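Long-range contacts in putative isomerase YbhH (Escherichia coli, PDB 6OTV), which is of unproven function but probably catalyses an isomerisation: residues G145-D150 and I336-K341; G172-T177 and I192-P197. One frame throughout, in Å; residues are numbered along the deposited sequence.

In the fold
From the N terminus the chain first lays down strand 3-11, which later pairs antiparallel with strand 332-344. After strand 129-135 it enters the loop that holds G145-D150. Interaction 1 closes after 185 intervening residues, when I336-K341 on strand 332-344 comes to lie beside that loop. Interaction 2 is nested inside this long excursion: the loop G172-T177, after strand 158-163, is met by I192-P197 at the end of strand 187-193, with only 14 residues between. The two contacts lie on opposite sides of the chain's centre, with their own centres 29 Å apart and nearest atoms about 13 Å apart. Each ties a connecting loop to a strand.

Interaction 1: G145-D150 and I336-K341. With EDO (1,2-ethanediol), chain P; EDO (1,2-ethanediol), chain E; EDO (1,2-ethanediol), chain N.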
loop_
_atom_site.group_PDB
_atom_site.type_symbol
_atom_site.label_atom_id
_atom_site.label_comp_id
_atom_site.label_asym_id
_atom_site.label_seq_id
_atom_site.Cartn_x
_atom_site.Cartn_y
_atom_site.Cartn_z
ATOM N N GLY A 145 -5.714 -19.317 21.689
ATOM C CA GLY A 145 -5.417 -18.034 22.296
ATOM C C GLY A 145 -6.491 -17.663 23.294
ATOM O O GLY A 145 -7.430 -18.425 23.547
ATOM N N SER A 146 -6.343 -16.463 23.856
ATOM C CA SER A 146 -7.229 -15.975 24.904
ATOM C C SER A 146 -8.137 -14.840 24.450
ATOM O O SER A 146 -8.874 -14.290 25.275
ATOM C CB SER A 146 -6.406 -15.518 26.115
ATOM O OG SER A 146 -5.468 -14.524 25.741
ATOM N N ALA A 147 -8.102 -14.467 23.173
ATOM C CA ALA A 147 -8.973 -13.408 22.686
ATOM C C ALA A 147 -10.418 -13.890 22.624
ATOM O O ALA A 147 -10.696 -15.074 22.415
ATOM C CB ALA A 147 -8.522 -12.928 21.307
ATOM N N ARG A 148 -11.341 -12.949 22.802
ATOM C CA ARG A 148 -12.761 -13.256 22.865
ATOM C C ARG A 148 -13.536 -12.226 22.058
ATOM O O ARG A 148 -13.236 -11.031 22.116
ATOM C CB ARG A 148 -13.250 -13.267 24.318
ATOM C CG ARG A 148 -14.694 -13.694 24.495
ATOM C CD ARG A 148 -15.145 -13.521 25.941
ATOM N NE ARG A 148 -14.171 -14.054 26.892
ATOM C CZ ARG A 148 -14.134 -15.320 27.300
ATOM N NH1 ARG A 148 -15.017 -16.198 26.840
ATOM N NH2 ARG A 148 -13.210 -15.710 28.170
ATOM N N ILE A 149 -14.529 -12.695 21.302
ATOM C CA ILE A 149 -15.405 -11.826 20.526
ATOM C C ILE A 149 -16.846 -12.261 20.748
ATOM O O ILE A 149 -17.128 -13.436 21.006
ATOM C CB ILE A 149 -15.061 -11.847 19.019
ATOM C CG1 ILE A 149 -15.118 -13.279 18.471
ATOM C CG2 ILE A 149 -13.694 -11.217 18.766
ATOM C CD1 ILE A 149 -14.919 -13.368 16.971
ATOM N N ASP A 150 -17.765 -11.299 20.649
ATOM C CA ASP A 150 -19.185 -11.605 20.783
ATOM C C ASP A 150 -19.640 -12.533 19.666
ATOM O O ASP A 150 -19.190 -12.422 18.522
ATOM C CB ASP A 150 -20.020 -10.324 20.752
ATOM C CG ASP A 150 -19.867 -9.496 22.007
ATOM O OD1 ASP A 150 -19.313 -10.009 23.003
ATOM O OD2 ASP A 150 -20.297 -8.325 21.991
ATOM N N ILE A 336 -9.896 -6.246 16.082
ATOM C CA ILE A 336 -9.448 -7.574 16.479
ATOM C C ILE A 336 -10.564 -8.568 16.186
ATOM O O ILE A 336 -11.727 -8.330 16.534
ATOM C CB ILE A 336 -9.053 -7.617 17.965
ATOM C CG1 ILE A 336 -7.966 -6.581 18.272
ATOM C CG2 ILE A 336 -8.583 -9.020 18.349
ATOM C CD1 ILE A 336 -6.620 -6.895 17.654
ATOM N N ARG A 337 -10.216 -9.673 15.538
ATOM C CA ARG A 337 -11.126 -10.790 15.340
ATOM C C ARG A 337 -10.424 -12.065 15.782
ATOM O O ARG A 337 -9.284 -12.042 16.256
ATOM C CB ARG A 337 -11.574 -10.902 13.875
ATOM C CG ARG A 337 -12.256 -9.665 13.303
ATOM C CD ARG A 337 -13.753 -9.674 13.565
ATOM N NE ARG A 337 -14.065 -9.375 14.956
ATOM C CZ ARG A 337 -15.277 -9.482 15.486
ATOM N NH1 ARG A 337 -16.297 -9.887 14.739
ATOM N NH2 ARG A 337 -15.468 -9.189 16.765
ATOM N N THR A 338 -11.116 -13.190 15.636
ATOM C CA THR A 338 -10.506 -14.500 15.791
ATOM C C THR A 338 -10.940 -15.371 14.624
ATOM O O THR A 338 -11.955 -15.110 13.971
ATOM C CB THR A 338 -10.889 -15.181 17.115
ATOM O OG1 THR A 338 -12.267 -15.575 17.068
ATOM C CG2 THR A 338 -10.664 -14.244 18.302
ATOM N N THR A 339 -10.158 -16.413 14.364
ATOM C CA THR A 339 -10.473 -17.342 13.293
ATOM C C THR A 339 -10.045 -18.737 13.724
ATOM O O THR A 339 -9.277 -18.905 14.675
ATOM C CB THR A 339 -9.792 -16.933 11.974
ATOM O OG1 THR A 339 -10.271 -17.757 10.905
ATOM C CG2 THR A 339 -8.281 -17.078 12.079
ATOM N N ARG A 340 -10.564 -19.744 13.025
ATOM C CA ARG A 340 -10.189 -21.119 13.321
ATOM C C ARG A 340 -10.410 -21.974 12.083
ATOM O O ARG A 340 -11.436 -21.851 11.410
ATOM C CB ARG A 340 -10.991 -21.680 14.502
ATOM C CG ARG A 340 -10.389 -22.936 15.110
ATOM C CD ARG A 340 -11.226 -23.447 16.270
ATOM N NE ARG A 340 -12.446 -24.109 15.819
ATOM C CZ ARG A 340 -12.508 -25.385 15.446
ATOM N NH1 ARG A 340 -11.414 -26.139 15.463
ATOM N NH2 ARG A 340 -13.663 -25.906 15.051
ATOM N N LYS A 341 -9.438 -22.834 11.789
ATOM C CA LYS A 341 -9.596 -23.824 10.735
ATOM C C LYS A 341 -10.417 -24.991 11.266
ATOM O O LYS A 341 -10.102 -25.554 12.319
ATOM C CB LYS A 341 -8.231 -24.305 10.242
ATOM C CG LYS A 341 -8.304 -25.393 9.183
ATOM C CD LYS A 341 -6.922 -25.764 8.670
ATOM C CE LYS A 341 -6.027 -26.260 9.791
ATOM N NZ LYS A 341 -4.738 -26.789 9.264
HETATM C C1 EDO P . -18.218 -14.619 24.228
HETATM O O1 EDO P . -18.117 -14.671 22.802
HETATM C C2 EDO P . -17.926 -15.993 24.823
HETATM O O2 EDO P . -16.564 -16.364 24.579
HETATM C C1 EDO E . -12.708 -17.045 20.024
HETATM O O1 EDO E . -13.257 -15.989 19.230
HETATM C C2 EDO E . -13.471 -18.324 19.711
HETATM O O2 EDO E . -13.158 -19.371 20.635
HETATM C C1 EDO N . -7.144 -25.835 16.151
HETATM O O1 EDO N . -8.492 -25.481 16.480
HETATM C C2 EDO N . -7.016 -25.987 14.639
HETATM O O2 EDO N . -7.705 -24.913 13.986
HETATM O O HOH W 1 -18.491 -10.116 17.310
#
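The R337 guanidinium carries the CD1 methyl of I149 over one face, centred 4.1 Å above the plane, while its NH2 packs 3.4 Å from the other methyl, CG2 of I149. At the edge, in plane, sits water 1, which accepts from R337 NH2 and donates to D150 O at 2.7 Å. Also nearly in the guanidinium plane, R337 NE donates to I336 O at 3.0 Å (N-H...O 172°). The R148 and R340 guanidiniums each meet a 1,2-ethanediol, probably a crystallisation component, at the edge: R148 NH1 donates to O2 of one, R340 NH1 to O1 of another. The loop between strands 129-135 and 158-163 thus packs against strand 332-344, through I149 and A147 onto R337 and T338. R337 first points away from the loop; bends at chi2 and chi3 (-88° and 74°) turn its head back under I149. CD1 of I149 lies 3.5 Å from T338 OG1 and CB of A147 rests 3.9 Å from T338 CG2, so the threonine offers its two branches to two loop residues. The T338 hydroxyl is hydrogen-bonded to R10 NH1. The segments share no direct hydrogen bond; their polar link runs through water 1. The bonds given by NE, NH1 and NH2 (to I336 O, N95 OD1 and water 1) fix the guanidinium's rotation, and its positive charge probably polarises the water.

Interaction 2: G172-T177 and I192-P197; sequences GKVFPT and IDMAMP. With EDO (1,2-ethanediol), chain M.
V174 and I192 both hold CG1 anti to the backbone N (chi1 172° and -172°), which sets these branches side by side, pointing the same way, with CG1 of V174 and CG1 of I192 3.8 Å apart. A loop lies along the end of strand 187-193 in a PrpF-family chain of the diaminopimelate epimerase clan. The backbone bond joining the segments runs from D193 N to V174 O at 2.7 Å. The same oxygen receives I192 CA at 3.2 Å, so one hydrogen bond and one weaker CA-H...O contact, from adjacent residues, converge on it. Beyond it, CB of D193 comes within 3.3 Å of K173 O, and P176 CG packs near that CB, the two side chains crossing at about a right angle. The carboxylate of D193 is buried and turned to residues 169-171, just before G172: T171 N and K170 N donate to OD2, and T169 OG1 bonds OD1. V174 CG1 sits over one face of the F175 ring, 3.6 Å above the plane and offset toward the rim, and F175 CE1 lies 4.3 Å from I192 CG1, so V174, F175 and I192 form one apolar group. Just past the strand end, the M194 side chain touches I283 and S287 of helix 279-290. A 1,2-ethanediol, probably from the crystallisation liquor, bridges two consecutive amides: V174 N donates to its O2 and F175 N to its O1, each at 2.9 Å.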
loop_
_atom_site.group_PDB
_atom_site.type_symbol
_atom_site.label_atom_id
_atom_site.label_comp_id
_atom_site.label_asym_id
_atom_site.label_seq_id
_atom_site.Cartn_x
_atom_site.Cartn_y
_atom_site.Cartn_z
ATOM N N GLY A 172 -14.105 9.030 -2.903
ATOM C CA GLY A 172 -12.837 9.719 -2.973
ATOM C C GLY A 172 -12.689 10.836 -1.964
ATOM O O GLY A 172 -11.608 11.431 -1.875
ATOM N N LYS A 173 -13.745 11.140 -1.213
ATOM C CA LYS A 173 -13.699 12.114 -0.134
ATOM C C LYS A 173 -14.294 11.494 1.122
ATOM O O LYS A 173 -15.200 10.660 1.051
ATOM C CB LYS A 173 -14.463 13.398 -0.490
ATOM C CG LYS A 173 -13.862 14.196 -1.638
ATOM C CD LYS A 173 -14.587 15.523 -1.823
ATOM C CE LYS A 173 -13.963 16.354 -2.934
ATOM N NZ LYS A 173 -14.606 17.694 -3.059
ATOM N N VAL A 174 -13.765 11.904 2.276
ATOM C CA VAL A 174 -14.330 11.453 3.543
ATOM C C VAL A 174 -15.740 12.001 3.715
ATOM O O VAL A 174 -16.658 11.278 4.119
ATOM C CB VAL A 174 -13.417 11.857 4.715
ATOM C CG1 VAL A 174 -14.098 11.570 6.043
ATOM C CG2 VAL A 174 -12.085 11.126 4.624
ATOM N N PHE A 175 -15.937 13.281 3.400
ATOM C CA PHE A 175 -17.252 13.915 3.418
ATOM C C PHE A 175 -17.610 14.306 1.991
ATOM O O PHE A 175 -17.247 15.398 1.530
ATOM C CB PHE A 175 -17.258 15.135 4.343
ATOM C CG PHE A 175 -16.886 14.809 5.761
ATOM C CD1 PHE A 175 -17.825 14.283 6.636
ATOM C CD2 PHE A 175 -15.593 15.013 6.217
ATOM C CE1 PHE A 175 -17.483 13.971 7.939
ATOM C CE2 PHE A 175 -15.243 14.704 7.523
ATOM C CZ PHE A 175 -16.191 14.182 8.385
ATOM N N PRO A 176 -18.312 13.445 1.248
ATOM C CA PRO A 176 -18.599 13.754 -0.163
ATOM C C PRO A 176 -19.414 15.018 -0.362
ATOM O O PRO A 176 -19.260 15.686 -1.392
ATOM C CB PRO A 176 -19.366 12.513 -0.640
ATOM C CG PRO A 176 -18.980 11.430 0.313
ATOM C CD PRO A 176 -18.786 12.105 1.633
ATOM N N THR A 177 -20.282 15.368 0.586
ATOM C CA THR A 177 -21.064 16.594 0.492
ATOM C C THR A 177 -20.273 17.834 0.887
ATOM O O THR A 177 -20.837 18.932 0.879
ATOM C CB THR A 177 -22.313 16.497 1.373
ATOM O OG1 THR A 177 -21.929 16.527 2.753
ATOM C CG2 THR A 177 -23.069 15.209 1.091
ATOM N N ILE A 192 -20.618 10.398 5.453
ATOM C CA ILE A 192 -19.203 10.074 5.550
ATOM C C ILE A 192 -18.932 8.804 4.752
ATOM O O ILE A 192 -19.770 7.900 4.677
ATOM C CB ILE A 192 -18.754 9.930 7.023
ATOM C CG1 ILE A 192 -17.235 9.782 7.123
ATOM C CG2 ILE A 192 -19.453 8.758 7.688
ATOM C CD1 ILE A 192 -16.719 9.782 8.547
ATOM N N ASP A 193 -17.756 8.758 4.131
ATOM C CA ASP A 193 -17.313 7.639 3.303
ATOM C C ASP A 193 -16.011 7.117 3.906
ATOM O O ASP A 193 -14.921 7.552 3.525
ATOM C CB ASP A 193 -17.136 8.081 1.848
ATOM C CG ASP A 193 -16.888 6.918 0.901
ATOM O OD1 ASP A 193 -16.967 5.751 1.336
ATOM O OD2 ASP A 193 -16.614 7.178 -0.287
ATOM N N MET A 194 -16.132 6.194 4.862
ATOM C CA MET A 194 -14.988 5.552 5.514
ATOM C C MET A 194 -15.241 4.049 5.498
ATOM O O MET A 194 -16.069 3.551 6.269
ATOM C CB MET A 194 -14.792 6.066 6.938
ATOM C CG MET A 194 -13.850 7.255 7.052
ATOM S SD MET A 194 -12.132 6.837 6.682
ATOM C CE MET A 194 -11.763 5.679 7.996
ATOM N N ALA A 195 -14.543 3.340 4.605
ATOM C CA ALA A 195 -14.710 1.904 4.377
ATOM C C ALA A 195 -16.089 1.572 3.815
ATOM O O ALA A 195 -16.277 0.518 3.199
ATOM C CB ALA A 195 -14.452 1.109 5.662
ATOM N N MET A 196 -17.051 2.466 4.004
ATOM C CA MET A 196 -18.413 2.292 3.521
ATOM C C MET A 196 -19.102 3.650 3.507
ATOM O O MET A 196 -19.011 4.398 4.488
ATOM C CB MET A 196 -19.182 1.304 4.403
ATOM C CG MET A 196 -20.653 1.138 4.041
ATOM S SD MET A 196 -20.909 0.331 2.445
ATOM C CE MET A 196 -20.211 -1.284 2.770
ATOM N N PRO A 197 -19.768 4.020 2.414
ATOM C CA PRO A 197 -20.593 5.239 2.428
ATOM C C PRO A 197 -21.813 5.027 3.313
ATOM O O PRO A 197 -22.618 4.128 3.070
ATOM C CB PRO A 197 -20.987 5.422 0.956
ATOM C CG PRO A 197 -20.038 4.563 0.182
ATOM C CD PRO A 197 -19.702 3.415 1.075
HETATM C C1 EDO M . -12.541 15.785 2.916
HETATM O O1 EDO M . -13.848 15.214 2.765
HETATM C C2 EDO M . -11.514 14.680 3.133
HETATM O O2 EDO M . -11.549 13.763 2.032
#